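Local coordinates for putative uncharacterized protein PH0350 (Pyrococcus horikoshii, PDB 3QJL), which binds CRISPR RNA as a Cas6-family RAMP protein of the prokaryotic adaptive immune system and resembles the endoribonucleases that process crRNA, at residues S38-I43 / I91-E96. Sequence-based numbering, arbitrary orientation.
Sequences SIEPTI and IRAIAE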
loop_
_atom_site.group_PDB
_atom_site.type_symbol
_atom_site.label_atom_id
_atom_site.label_comp_id
_atom_site.label_asym_id
_atom_site.label_seq_id
_atom_site.Cartn_x
_atom_site.Cartn_y
_atom_site.Cartn_z
ATOM N N SER A 38 -27.721 17.843 19.221
ATOM C CA SER A 38 -28.034 19.029 20.008
ATOM C C SER A 38 -28.907 20.015 19.219
ATOM O O SER A 38 -29.773 20.692 19.780
ATOM C CB SER A 38 -26.747 19.726 20.450
ATOM O OG SER A 38 -26.005 18.934 21.355
ATOM N N ILE A 39 -28.664 20.088 17.914
ATOM C CA ILE A 39 -29.365 21.011 17.031
ATOM C C ILE A 39 -30.499 20.321 16.264
ATOM O O ILE A 39 -31.652 20.702 16.388
ATOM C CB ILE A 39 -28.399 21.683 16.040
ATOM C CG1 ILE A 39 -27.130 22.136 16.756
ATOM C CG2 ILE A 39 -29.052 22.864 15.388
ATOM C CD1 ILE A 39 -27.403 22.889 18.023
ATOM N N GLU A 40 -30.168 19.315 15.462
ATOM C CA GLU A 40 -31.159 18.661 14.614
ATOM C C GLU A 40 -31.361 17.194 14.992
ATOM O O GLU A 40 -30.942 16.301 14.260
ATOM C CB GLU A 40 -30.710 18.734 13.158
ATOM C CG GLU A 40 -30.467 20.134 12.655
ATOM C CD GLU A 40 -31.759 20.896 12.431
ATOM O OE1 GLU A 40 -32.850 20.289 12.576
ATOM O OE2 GLU A 40 -31.682 22.103 12.105
ATOM N N PRO A 41 -32.038 16.940 16.121
ATOM C CA PRO A 41 -32.205 15.576 16.644
ATOM C C PRO A 41 -32.780 14.644 15.587
ATOM O O PRO A 41 -32.531 13.437 15.590
ATOM C CB PRO A 41 -33.232 15.757 17.771
ATOM C CG PRO A 41 -33.127 17.188 18.162
ATOM C CD PRO A 41 -32.803 17.931 16.898
ATOM N N THR A 42 -33.555 15.229 14.688
ATOM C CA THR A 42 -34.290 14.493 13.677
ATOM C C THR A 42 -33.338 14.053 12.570
ATOM O O THR A 42 -33.508 12.997 11.958
ATOM C CB THR A 42 -35.442 15.375 13.129
ATOM O OG1 THR A 42 -35.694 15.065 11.760
ATOM C CG2 THR A 42 -35.080 16.851 13.236
ATOM N N ILE A 43 -32.321 14.866 12.322
ATOM C CA ILE A 43 -31.290 14.509 11.358
ATOM C C ILE A 43 -30.276 13.550 11.979
ATOM O O ILE A 43 -29.797 12.617 11.325
ATOM C CB ILE A 43 -30.605 15.761 10.793
ATOM C CG1 ILE A 43 -31.328 16.193 9.518
ATOM C CG2 ILE A 43 -29.122 15.512 10.529
ATOM C CD1 ILE A 43 -30.658 17.323 8.800
ATOM N N ILE A 91 -25.662 17.732 5.282
ATOM C CA ILE A 91 -24.431 18.508 5.261
ATOM C C ILE A 91 -24.572 19.803 6.054
ATOM O O ILE A 91 -23.748 20.118 6.919
ATOM C CB ILE A 91 -24.025 18.850 3.837
ATOM C CG1 ILE A 91 -23.793 17.567 3.019
ATOM C CG2 ILE A 91 -22.777 19.682 3.857
ATOM C CD1 ILE A 91 -22.823 16.539 3.677
ATOM N N ARG A 92 -25.643 20.537 5.744
ATOM C CA ARG A 92 -25.997 21.811 6.365
ATOM C C ARG A 92 -25.969 21.673 7.878
ATOM O O ARG A 92 -25.255 22.396 8.562
ATOM C CB ARG A 92 -27.403 22.187 5.900
ATOM C CG ARG A 92 -27.685 23.668 5.718
ATOM C CD ARG A 92 -28.444 24.218 6.915
ATOM N NE ARG A 92 -28.923 23.134 7.765
ATOM C CZ ARG A 92 -30.176 22.687 7.773
ATOM N NH1 ARG A 92 -31.083 23.265 6.982
ATOM N NH2 ARG A 92 -30.514 21.673 8.582
ATOM N N ALA A 93 -26.727 20.711 8.387
ATOM C CA ALA A 93 -26.793 20.437 9.820
ATOM C C ALA A 93 -25.458 20.045 10.453
ATOM O O ALA A 93 -25.225 20.306 11.625
ATOM C CB ALA A 93 -27.823 19.370 10.095
ATOM N N ILE A 94 -24.582 19.399 9.696
ATOM C CA ILE A 94 -23.307 18.995 10.273
ATOM C C ILE A 94 -22.403 20.212 10.439
ATOM O O ILE A 94 -21.782 20.408 11.489
ATOM C CB ILE A 94 -22.622 17.880 9.450
ATOM C CG1 ILE A 94 -23.402 16.575 9.598
ATOM C CG2 ILE A 94 -21.175 17.681 9.893
ATOM C CD1 ILE A 94 -22.931 15.457 8.670
ATOM N N ALA A 95 -22.340 21.034 9.399
ATOM C CA ALA A 95 -21.579 22.276 9.456
ATOM C C ALA A 95 -21.938 23.104 10.701
ATOM O O ALA A 95 -21.056 23.521 11.452
ATOM C CB ALA A 95 -21.811 23.083 8.191
ATOM N N GLU A 96 -23.234 23.324 10.920
ATOM C CA GLU A 96 -23.701 24.101 12.063
ATOM C C GLU A 96 -23.286 23.475 13.394
ATOM O O GLU A 96 -22.640 24.127 14.227
ATOM C CB GLU A 96 -25.222 24.260 12.015
ATOM C CG GLU A 96 -25.713 25.516 12.719
ATOM C CD GLU A 96 -27.229 25.681 12.672
ATOM O OE1 GLU A 96 -27.801 26.185 13.668
ATOM O OE2 GLU A 96 -27.850 25.320 11.644
#
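The methyl group of A93 carries the apolar part of this surface contact, meeting E40 CG and the end of I43. I43 reaches it with the end of its chain, CD1 lying 3.7 Å from A93 CB, while the aliphatic start of E40 lies alongside, with CG 3.8 Å from A93 CB. At this point the backbones also come closest, the CA atoms of E40 and A93 being 6.7 Å apart. Further along, I39 and E96 cross at about a right angle, and the branch methyl CG2 of I39 meets the carboxylate oxygen OE1 of E96 at 3.9 Å, a van der Waals touch between a methyl and a carboxylate oxygen, not a hydrogen bond.

Charge adds a looser link. E40 has CG anti to its carbonyl carbon (chi1 -57°) and then bends at chi2 (-73°), which turns the carboxylate from A93 toward R92. The arginine chain, itself bent at chi2 and chi3, brings NH2 to 3.7 Å from E40 OE2. This long salt bridge is purely electrostatic: the two planar groups are turned 29° from each other, the carboxylate oxygen is far off the plane of the guanidinium, and none of the N-H bonds is aimed there. E96 OE2 stands 5.0 Å from E40 OE2, and the proximity of R92 probably eases the repulsion between these two acids. Weak, long ion pairs also join R92 to D89 and E96 to K100 on their own helix.

E40 sits at the N-cap position of helix 41-47, where the chain turns out of helix 25-39, so the contact packs this junction against helix 88-100 in the N-terminal, ferredoxin-like part of the Cas6 fold. Beneath it, V36 of helix 25-39 touches both I43 and I94, while I91 leans on strands 5-13 and 79-85, and I94 on I83 of strand 79-85.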